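Local atomic coordinates of 11S globulin (Wrightia tinctoria, PDB entry 5WXU), a protein that probably serves as a hexameric seed storage protein, a nutrient reserve built from two cupin domains, and also binds the plant hormone auxin. Residues C44-A55 against E66-C77; H85-V94 against Y257-L265. All coordinates share one frame; numbering follows the deposited sequence.

Interaction 1 is complete before interaction 2 begins along the chain. Helix 73-78 of the one runs on into strand 80-87 of the other. Their centres lie about 30 Å apart, though their nearest atoms are only about 5 Å from each other. Both reach the same antiparallel sheet of the N-terminal cupin domain, where strands 63-67 and 80-87 are neighbours. Interaction 1 ties the lead-in to that sheet onto the helix with a disulfide. Interaction 2 brings strand 258-260, from much later in the chain, onto the mixed sheet that holds strand 91-98. Each contact also touches a different neighbouring subunit, so both lie near interfaces of the hexamer.

Interaction 1 (C44-A55 against E66-C77); sequences CDLQRVNPLEPA and EIWDPTSRELQC. With GOL (glycerol), chain T.
Cys77 SG stands anti to its backbone N (chi1 164°), and Cys44 SG lies beside its N (chi1 -81°); the two sulfurs meet 2.1 Å apart in a disulfide. Glu74 bends at chi2 (83°), which carries its carboxylate across to the loop. There OE2 accepts from Asn50 N at 3.1 Å on its anti lone pair. A glycerol, probably from the crystallisation liquor, lies beside this carboxylate; its O1 accepts from Arg73 N. Leu46 CD2 packs against the Arg73 side chain, 3.6 Å from NE. The guanidinium reaches Asp45 O through a weak bond from NH2, which donates to Gly42 O as well.

At the other end Pro54 covers one face of the Trp68 indole. Its CG sits 3.8 Å from the centroid of the six-membered ring, a CH-pi contact. Trp68 NE1 donates almost straight to Leu52 O at 3.0 Å, from above the carbonyl plane. Together these probably hold the ring's rotation. Ala55 N bonds to Ile67 O at 2.7 Å.

Disulfide and indole hold the lead-in to strand 56-60 of the N-terminal cupin domain against helix 73-78 and strand 63-67. Ala82 of strand 80-87 touches Trp68, and strand 385-388 packs on Trp68 and Glu74.

Interaction 2 (H85-V94 against Y257-L265); sequences HVIENRGLFV and YMVRVRDGL. With PO4 (phosphate ion), chain N.
Met258 packs against Phe93, His85 and Ile87 at the tight end of the contact. Its side chain is extended beyond CG, which carries the sulfur and methyl past Phe93 toward strand 85-87. Met258 CG lies 3.8 Å from Phe93 CD1, and CE sits over one face of the ring. SD makes an oblique Met-aromatic contact, 5.5 Å from the ring centroid, and rests on Ile87 CG1. Met258 CE reaches His85, 3.7 Å from CB. Phe93 CG is anti to the backbone N (chi1 -173°), which puts CZ over one face of the His85 imidazole. The ring edge at CD1 faces Tyr257 O. An alanine in place of Phe93 would probably cost the Met258 sulfur its aromatic neighbour and open a gap over one face of the His85 ring. That imidazole is gripped at both nitrogens: ND1 bonds to Ser65 OG, and NE2 donates to O4 of a phosphate, probably from the crystallisation liquor, at 3.0 Å.

Strand 258-260 pairs antiparallel with strand 91-98 of the cupin barrel. Leu92 and Val259 are a hydrogen-bonded pair, bonded both ways. Val94 N to Tyr257 O and Val261 N to Arg90 O extend the pairing. On the face away from Phe93, Leu92 CB meets Val261 CG2 at 3.8 Å, and Val437 of a neighbouring subunit packs on Leu92.

Packing is looser at the turns. Arg90 is exposed and extended, and NH1 donates to Arg262 O at 2.6 Å. Gly264 N lies over one face of the Arg90 guanidinium; at phi 86° and psi 141° a side chain on Gly264 would jam against the preceding carbonyl. Nearby, Glu88 and Arg260 pair as a salt bridge whose geometry is doubtful. Arg262, at the solvent side, is poorly ordered.

Interaction 1 (C44-A55 against E66-C77)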
loop_
_atom_site.group_PDB
_atom_site.type_symbol
_atom_site.label_atom_id
_atom_site.label_comp_id
_atom_site.label_asym_id
_atom_site.label_seq_id
_atom_site.Cartn_x
_atom_site.Cartn_y
_atom_site.Cartn_z
ATOM N N CYS B 44 -6.463 31.877 -1.152
ATOM C CA CYS B 44 -5.069 31.847 -1.511
ATOM C C CYS B 44 -4.789 32.704 -2.775
ATOM O O CYS B 44 -3.721 32.622 -3.407
ATOM C CB CYS B 44 -4.614 30.416 -1.784
ATOM S SG CYS B 44 -4.250 29.522 -0.228
ATOM N N ASP B 45 -5.711 33.610 -3.064
ATOM C CA ASP B 45 -5.484 34.531 -4.201
ATOM C C ASP B 45 -4.927 35.790 -3.557
ATOM O O ASP B 45 -5.658 36.725 -3.241
ATOM C CB ASP B 45 -6.773 34.785 -4.905
ATOM C CG ASP B 45 -6.605 35.745 -6.086
ATOM O OD1 ASP B 45 -5.463 35.988 -6.502
ATOM O OD2 ASP B 45 -7.613 36.244 -6.573
ATOM N N LEU B 46 -3.635 35.760 -3.307
ATOM C CA LEU B 46 -2.978 36.834 -2.608
ATOM C C LEU B 46 -2.241 37.739 -3.609
ATOM O O LEU B 46 -1.435 37.285 -4.496
ATOM C CB LEU B 46 -1.955 36.295 -1.590
ATOM C CG LEU B 46 -2.435 35.122 -0.704
ATOM C CD1 LEU B 46 -1.296 34.644 0.202
ATOM C CD2 LEU B 46 -3.637 35.565 0.080
ATOM N N GLN B 47 -2.477 39.025 -3.432
ATOM C CA GLN B 47 -1.878 40.052 -4.299
ATOM C C GLN B 47 -0.543 40.472 -3.718
ATOM O O GLN B 47 0.341 40.884 -4.452
ATOM C CB GLN B 47 -2.828 41.258 -4.431
ATOM C CG GLN B 47 -4.182 40.913 -5.065
ATOM C CD GLN B 47 -5.137 40.100 -4.151
ATOM O OE1 GLN B 47 -5.119 40.208 -2.904
ATOM N NE2 GLN B 47 -5.970 39.275 -4.779
ATOM N N ARG B 48 -0.388 40.339 -2.398
ATOM C CA ARG B 48 0.852 40.603 -1.727
ATOM C C ARG B 48 1.119 39.563 -0.633
ATOM O O ARG B 48 0.184 39.030 -0.050
ATOM C CB ARG B 48 0.862 42.037 -1.149
ATOM C CG ARG B 48 0.411 42.232 0.303
ATOM C CD ARG B 48 0.472 43.719 0.718
ATOM N NE ARG B 48 1.794 44.310 0.481
ATOM C CZ ARG B 48 2.142 45.563 0.779
ATOM N NH1 ARG B 48 1.283 46.395 1.365
ATOM N NH2 ARG B 48 3.378 45.988 0.509
ATOM N N VAL B 49 2.393 39.269 -0.399
ATOM C CA VAL B 49 2.848 38.530 0.752
ATOM C C VAL B 49 3.975 39.373 1.368
ATOM O O VAL B 49 4.500 40.275 0.719
ATOM C CB VAL B 49 3.211 37.067 0.386
ATOM C CG1 VAL B 49 2.090 36.443 -0.445
ATOM C CG2 VAL B 49 4.520 36.975 -0.336
ATOM N N ASN B 50 4.225 39.213 2.644
ATOM C CA ASN B 50 5.240 40.004 3.325
ATOM C C ASN B 50 5.861 39.064 4.303
ATOM O O ASN B 50 5.175 38.213 4.818
ATOM C CB ASN B 50 4.636 41.205 4.115
ATOM C CG ASN B 50 3.881 42.172 3.226
ATOM O OD1 ASN B 50 2.648 42.228 3.260
ATOM N ND2 ASN B 50 4.604 42.918 2.402
ATOM N N PRO B 51 7.135 39.246 4.606
ATOM C CA PRO B 51 7.710 38.629 5.794
ATOM C C PRO B 51 6.958 39.144 6.996
ATOM O O PRO B 51 6.449 40.317 6.997
ATOM C CB PRO B 51 9.176 39.123 5.800
ATOM C CG PRO B 51 9.413 39.728 4.473
ATOM C CD PRO B 51 8.102 40.158 3.950
ATOM N N LEU B 52 6.801 38.268 7.984
ATOM C CA LEU B 52 5.904 38.532 9.105
ATOM C C LEU B 52 6.688 38.338 10.364
ATOM O O LEU B 52 7.551 37.451 10.434
ATOM C CB LEU B 52 4.714 37.510 9.138
ATOM C CG LEU B 52 3.838 37.450 7.906
ATOM C CD1 LEU B 52 2.720 36.439 8.069
ATOM C CD2 LEU B 52 3.275 38.858 7.712
ATOM N N GLU B 53 6.348 39.103 11.407
ATOM C CA GLU B 53 6.888 38.907 12.746
ATOM C C GLU B 53 5.760 38.524 13.688
ATOM O O GLU B 53 4.612 38.736 13.335
ATOM C CB GLU B 53 7.662 40.177 13.156
ATOM C CG GLU B 53 9.084 40.097 12.638
ATOM C CD GLU B 53 9.912 41.294 12.918
ATOM O OE1 GLU B 53 9.319 42.384 13.175
ATOM O OE2 GLU B 53 11.164 41.124 12.890
ATOM N N PRO B 54 6.085 37.938 14.858
ATOM C CA PRO B 54 5.059 37.576 15.785
ATOM C C PRO B 54 4.219 38.778 16.244
ATOM O O PRO B 54 4.680 39.924 16.162
ATOM C CB PRO B 54 5.805 36.981 16.955
ATOM C CG PRO B 54 7.172 36.675 16.488
ATOM C CD PRO B 54 7.419 37.467 15.263
ATOM N N ALA B 55 2.976 38.524 16.606
ATOM C CA ALA B 55 2.022 39.613 16.856
ATOM C C ALA B 55 1.674 39.693 18.313
ATOM O O ALA B 55 0.990 40.630 18.693
ATOM C CB ALA B 55 0.758 39.442 16.045
ATOM N N GLU B 66 5.776 33.422 21.513
ATOM C CA GLU B 66 5.410 34.455 20.553
ATOM C C GLU B 66 4.618 33.817 19.466
ATOM O O GLU B 66 5.065 32.768 18.918
ATOM C CB GLU B 66 6.651 35.116 19.949
ATOM C CG GLU B 66 7.610 35.662 21.000
ATOM C CD GLU B 66 8.750 36.444 20.309
ATOM O OE1 GLU B 66 9.730 35.844 19.872
ATOM O OE2 GLU B 66 8.652 37.660 20.196
ATOM N N ILE B 67 3.469 34.405 19.165
ATOM C CA ILE B 67 2.505 33.868 18.216
ATOM C C ILE B 67 2.366 34.753 17.014
ATOM O O ILE B 67 2.144 35.975 17.151
ATOM C CB ILE B 67 1.156 33.657 18.896
ATOM C CG1 ILE B 67 1.338 32.755 20.092
ATOM C CG2 ILE B 67 0.128 33.136 17.894
ATOM C CD1 ILE B 67 0.093 32.731 20.949
ATOM N N TRP B 68 2.468 34.167 15.800
ATOM C CA TRP B 68 2.185 34.923 14.566
ATOM C C TRP B 68 0.700 35.008 14.447
ATOM O O TRP B 68 -0.054 34.091 14.889
ATOM C CB TRP B 68 2.779 34.256 13.312
ATOM C CG TRP B 68 4.259 34.537 13.059
ATOM C CD1 TRP B 68 4.685 35.387 12.157
ATOM C CD2 TRP B 68 5.443 34.029 13.743
ATOM N NE1 TRP B 68 6.036 35.471 12.177
ATOM C CE2 TRP B 68 6.545 34.640 13.133
ATOM C CE3 TRP B 68 5.679 33.087 14.780
ATOM C CZ2 TRP B 68 7.858 34.393 13.514
ATOM C CZ3 TRP B 68 6.994 32.814 15.134
ATOM C CH2 TRP B 68 8.074 33.460 14.499
ATOM N N ASP B 69 0.230 36.112 13.868
ATOM C CA ASP B 69 -1.212 36.347 13.782
ATOM C C ASP B 69 -1.871 35.240 12.916
ATOM O O ASP B 69 -1.677 35.208 11.721
ATOM C CB ASP B 69 -1.477 37.687 13.114
ATOM C CG ASP B 69 -2.917 38.111 13.170
ATOM O OD1 ASP B 69 -3.857 37.282 13.389
ATOM O OD2 ASP B 69 -3.131 39.294 12.914
ATOM N N PRO B 70 -2.748 34.404 13.522
ATOM C CA PRO B 70 -3.382 33.269 12.829
ATOM C C PRO B 70 -4.395 33.683 11.812
ATOM O O PRO B 70 -4.692 32.885 10.908
ATOM C CB PRO B 70 -4.038 32.451 13.949
ATOM C CG PRO B 70 -4.138 33.334 15.082
ATOM C CD PRO B 70 -3.214 34.506 14.916
ATOM N N THR B 71 -4.784 34.954 11.878
ATOM C CA THR B 71 -5.708 35.580 10.929
ATOM C C THR B 71 -5.071 36.326 9.790
ATOM O O THR B 71 -5.804 36.843 8.885
ATOM C CB THR B 71 -6.685 36.549 11.641
ATOM O OG1 THR B 71 -6.018 37.762 12.006
ATOM C CG2 THR B 71 -7.288 35.854 12.891
ATOM N N SER B 72 -3.740 36.333 9.715
ATOM C CA SER B 72 -3.164 36.920 8.555
ATOM C C SER B 72 -3.556 36.111 7.313
ATOM O O SER B 72 -3.693 34.882 7.354
ATOM C CB SER B 72 -1.660 37.063 8.653
ATOM O OG SER B 72 -1.056 35.850 8.448
ATOM N N ARG B 73 -3.767 36.809 6.229
ATOM C CA ARG B 73 -4.128 36.140 4.984
ATOM C C ARG B 73 -3.089 35.052 4.573
ATOM O O ARG B 73 -3.487 33.956 4.152
ATOM C CB ARG B 73 -4.346 37.151 3.852
ATOM C CG ARG B 73 -5.771 37.670 3.796
ATOM C CD ARG B 73 -6.045 38.509 2.570
ATOM N NE ARG B 73 -6.177 37.790 1.281
ATOM C CZ ARG B 73 -7.167 36.964 0.924
ATOM N NH1 ARG B 73 -8.147 36.659 1.758
ATOM N NH2 ARG B 73 -7.179 36.410 -0.279
ATOM N N GLU B 74 -1.806 35.366 4.710
ATOM C CA GLU B 74 -0.718 34.388 4.442
ATOM C C GLU B 74 -0.935 33.046 5.193
ATOM O O GLU B 74 -0.880 31.954 4.581
ATOM C CB GLU B 74 0.662 34.878 4.837
ATOM C CG GLU B 74 1.289 35.973 3.999
ATOM C CD GLU B 74 0.843 37.393 4.361
ATOM O OE1 GLU B 74 -0.156 37.581 5.117
ATOM O OE2 GLU B 74 1.490 38.316 3.867
ATOM N N LEU B 75 -1.124 33.155 6.505
ATOM C CA LEU B 75 -1.273 31.988 7.384
ATOM C C LEU B 75 -2.568 31.251 7.130
ATOM O O LEU B 75 -2.608 29.994 7.168
ATOM C CB LEU B 75 -1.177 32.364 8.863
ATOM C CG LEU B 75 0.201 32.236 9.479
ATOM C CD1 LEU B 75 1.123 33.264 8.937
ATOM C CD2 LEU B 75 0.244 32.311 10.992
ATOM N N GLN B 76 -3.655 32.001 6.902
ATOM C CA GLN B 76 -4.926 31.365 6.595
ATOM C C GLN B 76 -4.859 30.611 5.299
ATOM O O GLN B 76 -5.434 29.531 5.237
ATOM C CB GLN B 76 -6.049 32.372 6.478
ATOM C CG GLN B 76 -6.274 33.104 7.758
ATOM C CD GLN B 76 -7.547 32.749 8.432
ATOM O OE1 GLN B 76 -7.567 32.489 9.656
ATOM N NE2 GLN B 76 -8.639 32.782 7.673
ATOM N N CYS B 77 -4.184 31.174 4.288
ATOM C CA CYS B 77 -4.003 30.516 2.964
ATOM C C CYS B 77 -3.164 29.210 3.118
ATOM O O CYS B 77 -3.536 28.141 2.600
ATOM C CB CYS B 77 -3.286 31.436 1.936
ATOM S SG CYS B 77 -2.620 30.583 0.487
HETATM C C1 GOL T . -2.612 40.720 5.736
HETATM O O1 GOL T . -3.536 39.706 6.227
HETATM C C2 GOL T . -1.173 40.217 5.532
HETATM O O2 GOL T . -0.680 39.664 6.788
HETATM C C3 GOL T . -0.210 41.296 4.973
HETATM O O3 GOL T . 0.735 40.815 3.971
HETATM O O HOH W 1 2.079 37.969 12.755
#

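Interaction 2 (H85-V94 against Y257-L265)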
loop_
_atom_site.group_PDB
_atom_site.type_symbol
_atom_site.label_atom_id
_atom_site.label_comp_id
_atom_site.label_asym_id
_atom_site.label_seq_id
_atom_site.Cartn_x
_atom_site.Cartn_y
_atom_site.Cartn_z
ATOM N N HIS B 85 8.626 29.447 20.760
ATOM C CA HIS B 85 8.743 29.325 22.209
ATOM C C HIS B 85 10.168 29.566 22.626
ATOM O O HIS B 85 11.083 29.115 21.982
ATOM C CB HIS B 85 8.309 27.953 22.703
ATOM C CG HIS B 85 6.883 27.622 22.471
ATOM N ND1 HIS B 85 5.819 28.226 23.135
ATOM C CD2 HIS B 85 6.319 26.692 21.632
ATOM C CE1 HIS B 85 4.682 27.675 22.729
ATOM N NE2 HIS B 85 4.959 26.744 21.810
ATOM N N VAL B 86 10.352 30.279 23.761
ATOM C CA VAL B 86 11.658 30.598 24.221
ATOM C C VAL B 86 11.666 30.127 25.652
ATOM O O VAL B 86 10.867 30.615 26.441
ATOM C CB VAL B 86 11.976 32.094 24.066
ATOM C CG1 VAL B 86 13.320 32.391 24.733
ATOM C CG2 VAL B 86 12.024 32.464 22.584
ATOM N N ILE B 87 12.451 29.101 25.956
ATOM C CA ILE B 87 12.416 28.438 27.239
ATOM C C ILE B 87 13.724 28.784 27.946
ATOM O O ILE B 87 14.762 28.383 27.504
ATOM C CB ILE B 87 12.285 26.909 27.097
ATOM C CG1 ILE B 87 10.995 26.514 26.290
ATOM C CG2 ILE B 87 12.234 26.185 28.424
ATOM C CD1 ILE B 87 11.014 25.081 25.796
ATOM N N GLU B 88 13.631 29.424 29.097
ATOM C CA GLU B 88 14.819 29.715 29.911
ATOM C C GLU B 88 15.557 28.527 30.391
ATOM O O GLU B 88 15.041 27.421 30.454
ATOM C CB GLU B 88 14.422 30.554 31.134
ATOM C CG GLU B 88 13.965 31.934 30.736
ATOM C CD GLU B 88 13.364 32.733 31.910
ATOM O OE1 GLU B 88 13.669 32.432 33.106
ATOM O OE2 GLU B 88 12.551 33.662 31.637
ATOM N N ASN B 89 16.780 28.749 30.858
ATOM C CA ASN B 89 17.522 27.716 31.582
ATOM C C ASN B 89 16.700 27.104 32.729
ATOM O O ASN B 89 16.036 27.798 33.402
ATOM C CB ASN B 89 18.834 28.319 32.160
ATOM C CG ASN B 89 19.498 27.411 33.200
ATOM O OD1 ASN B 89 19.388 27.672 34.430
ATOM N ND2 ASN B 89 20.127 26.323 32.749
ATOM N N ARG B 90 16.759 25.785 32.862
ATOM C CA ARG B 90 16.000 24.976 33.783
ATOM C C ARG B 90 14.472 25.146 33.664
ATOM O O ARG B 90 13.745 24.760 34.566
ATOM C CB ARG B 90 16.530 25.176 35.183
ATOM C CG ARG B 90 17.932 24.602 35.353
ATOM C CD ARG B 90 18.475 24.719 36.770
ATOM N NE ARG B 90 19.785 24.066 36.822
ATOM C CZ ARG B 90 20.493 23.837 37.926
ATOM N NH1 ARG B 90 20.040 24.217 39.127
ATOM N NH2 ARG B 90 21.669 23.216 37.819
ATOM N N GLY B 91 14.003 25.649 32.506
ATOM C CA GLY B 91 12.594 25.770 32.207
ATOM C C GLY B 91 11.980 24.466 31.655
ATOM O O GLY B 91 12.567 23.811 30.741
ATOM N N LEU B 92 10.799 24.142 32.206
ATOM C CA LEU B 92 9.978 22.980 31.825
ATOM C C LEU B 92 8.698 23.456 31.146
ATOM O O LEU B 92 7.887 24.186 31.749
ATOM C CB LEU B 92 9.725 22.108 33.059
ATOM C CG LEU B 92 8.698 20.989 32.974
ATOM C CD1 LEU B 92 9.173 20.015 31.872
ATOM C CD2 LEU B 92 8.572 20.273 34.314
ATOM N N PHE B 93 8.516 23.107 29.844
ATOM C CA PHE B 93 7.353 23.446 29.100
ATOM C C PHE B 93 6.320 22.334 29.391
ATOM O O PHE B 93 6.579 21.156 29.137
ATOM C CB PHE B 93 7.718 23.525 27.586
ATOM C CG PHE B 93 6.633 24.032 26.664
ATOM C CD1 PHE B 93 5.591 24.831 27.072
ATOM C CD2 PHE B 93 6.733 23.773 25.296
ATOM C CE1 PHE B 93 4.677 25.359 26.184
ATOM C CE2 PHE B 93 5.782 24.279 24.384
ATOM C CZ PHE B 93 4.733 25.054 24.843
ATOM N N VAL B 94 5.221 22.720 30.044
ATOM C CA VAL B 94 4.187 21.845 30.559
ATOM C C VAL B 94 3.694 20.946 29.377
ATOM O O VAL B 94 3.428 21.455 28.291
ATOM C CB VAL B 94 3.051 22.663 31.129
ATOM C CG1 VAL B 94 1.862 21.810 31.529
ATOM C CG2 VAL B 94 3.514 23.471 32.369
ATOM N N TYR B 257 2.873 28.423 31.644
ATOM C CA TYR B 257 2.995 27.057 31.097
ATOM C C TYR B 257 4.416 26.656 30.831
ATOM O O TYR B 257 4.689 25.645 30.171
ATOM C CB TYR B 257 2.141 26.968 29.820
ATOM C CG TYR B 257 0.688 27.178 30.093
ATOM C CD1 TYR B 257 0.127 28.424 30.102
ATOM C CD2 TYR B 257 -0.105 26.113 30.431
ATOM C CE1 TYR B 257 -1.210 28.570 30.447
ATOM C CE2 TYR B 257 -1.438 26.247 30.713
ATOM C CZ TYR B 257 -1.995 27.474 30.692
ATOM O OH TYR B 257 -3.345 27.549 31.012
ATOM N N MET B 258 5.371 27.433 31.354
ATOM C CA MET B 258 6.762 27.034 31.412
ATOM C C MET B 258 7.211 27.356 32.836
ATOM O O MET B 258 7.051 28.515 33.255
ATOM C CB MET B 258 7.660 27.788 30.430
ATOM C CG MET B 258 7.295 27.704 28.964
ATOM S SD MET B 258 8.402 28.721 28.002
ATOM C CE MET B 258 7.714 28.610 26.334
ATOM N N VAL B 259 7.613 26.345 33.571
ATOM C CA VAL B 259 7.990 26.494 34.997
ATOM C C VAL B 259 9.462 26.214 35.256
ATOM O O VAL B 259 10.113 25.336 34.639
ATOM C CB VAL B 259 7.139 25.619 35.878
ATOM C CG1 VAL B 259 5.667 25.926 35.639
ATOM C CG2 VAL B 259 7.428 24.126 35.702
ATOM N N ARG B 260 10.020 26.930 36.238
ATOM C CA ARG B 260 11.391 26.748 36.616
ATOM C C ARG B 260 11.567 25.562 37.481
ATOM O O ARG B 260 10.862 25.402 38.444
ATOM C CB ARG B 260 11.883 27.947 37.418
ATOM C CG ARG B 260 13.347 27.770 37.844
ATOM C CD ARG B 260 14.129 29.079 37.770
ATOM N NE ARG B 260 14.294 29.500 36.375
ATOM C CZ ARG B 260 13.669 30.522 35.775
ATOM N NH1 ARG B 260 12.800 31.309 36.427
ATOM N NH2 ARG B 260 13.922 30.765 34.486
ATOM N N VAL B 261 12.533 24.727 37.171
ATOM C CA VAL B 261 12.887 23.606 37.999
ATOM C C VAL B 261 14.250 24.004 38.620
ATOM O O VAL B 261 15.269 23.999 37.938
ATOM C CB VAL B 261 13.023 22.325 37.162
ATOM C CG1 VAL B 261 13.314 21.085 38.025
ATOM C CG2 VAL B 261 11.777 22.157 36.301
ATOM N N ARG B 262 14.258 24.324 39.914
ATOM C CA ARG B 262 15.403 25.045 40.502
ATOM C C ARG B 262 16.683 24.226 40.500
ATOM O O ARG B 262 17.741 24.748 40.141
ATOM C CB ARG B 262 15.080 25.576 41.935
ATOM C CG ARG B 262 14.714 24.505 42.979
ATOM C CD ARG B 262 14.498 25.043 44.403
ATOM N NE ARG B 262 15.667 24.857 45.283
ATOM C CZ ARG B 262 15.705 25.140 46.592
ATOM N NH1 ARG B 262 14.642 25.638 47.222
ATOM N NH2 ARG B 262 16.822 24.928 47.292
ATOM N N ASP B 263 16.585 22.947 40.870
ATOM C CA ASP B 263 17.753 22.088 41.014
ATOM C C ASP B 263 17.937 21.180 39.810
ATOM O O ASP B 263 18.690 20.224 39.880
ATOM C CB ASP B 263 17.641 21.237 42.296
ATOM C CG ASP B 263 17.426 22.100 43.556
ATOM O OD1 ASP B 263 16.653 21.682 44.457
ATOM O OD2 ASP B 263 17.985 23.231 43.593
ATOM N N GLY B 264 17.237 21.455 38.712
ATOM C CA GLY B 264 17.336 20.583 37.541
ATOM C C GLY B 264 16.365 19.382 37.597
ATOM O O GLY B 264 16.161 18.727 38.617
ATOM N N LEU B 265 15.816 19.066 36.441
ATOM C CA LEU B 265 14.864 17.945 36.283
ATOM C C LEU B 265 15.562 16.612 36.432
ATOM O O LEU B 265 16.609 16.398 35.853
ATOM C CB LEU B 265 14.202 18.076 34.906
ATOM C CG LEU B 265 12.954 17.234 34.673
ATOM C CD1 LEU B 265 11.817 17.638 35.611
ATOM C CD2 LEU B 265 12.602 17.374 33.212
HETATM P P PO4 N . 2.303 23.479 21.727
HETATM O O1 PO4 N . 1.006 23.110 22.609
HETATM O O2 PO4 N . 3.586 22.669 21.824
HETATM O O3 PO4 N . 1.988 23.086 20.278
HETATM O O4 PO4 N . 2.573 24.970 21.514
#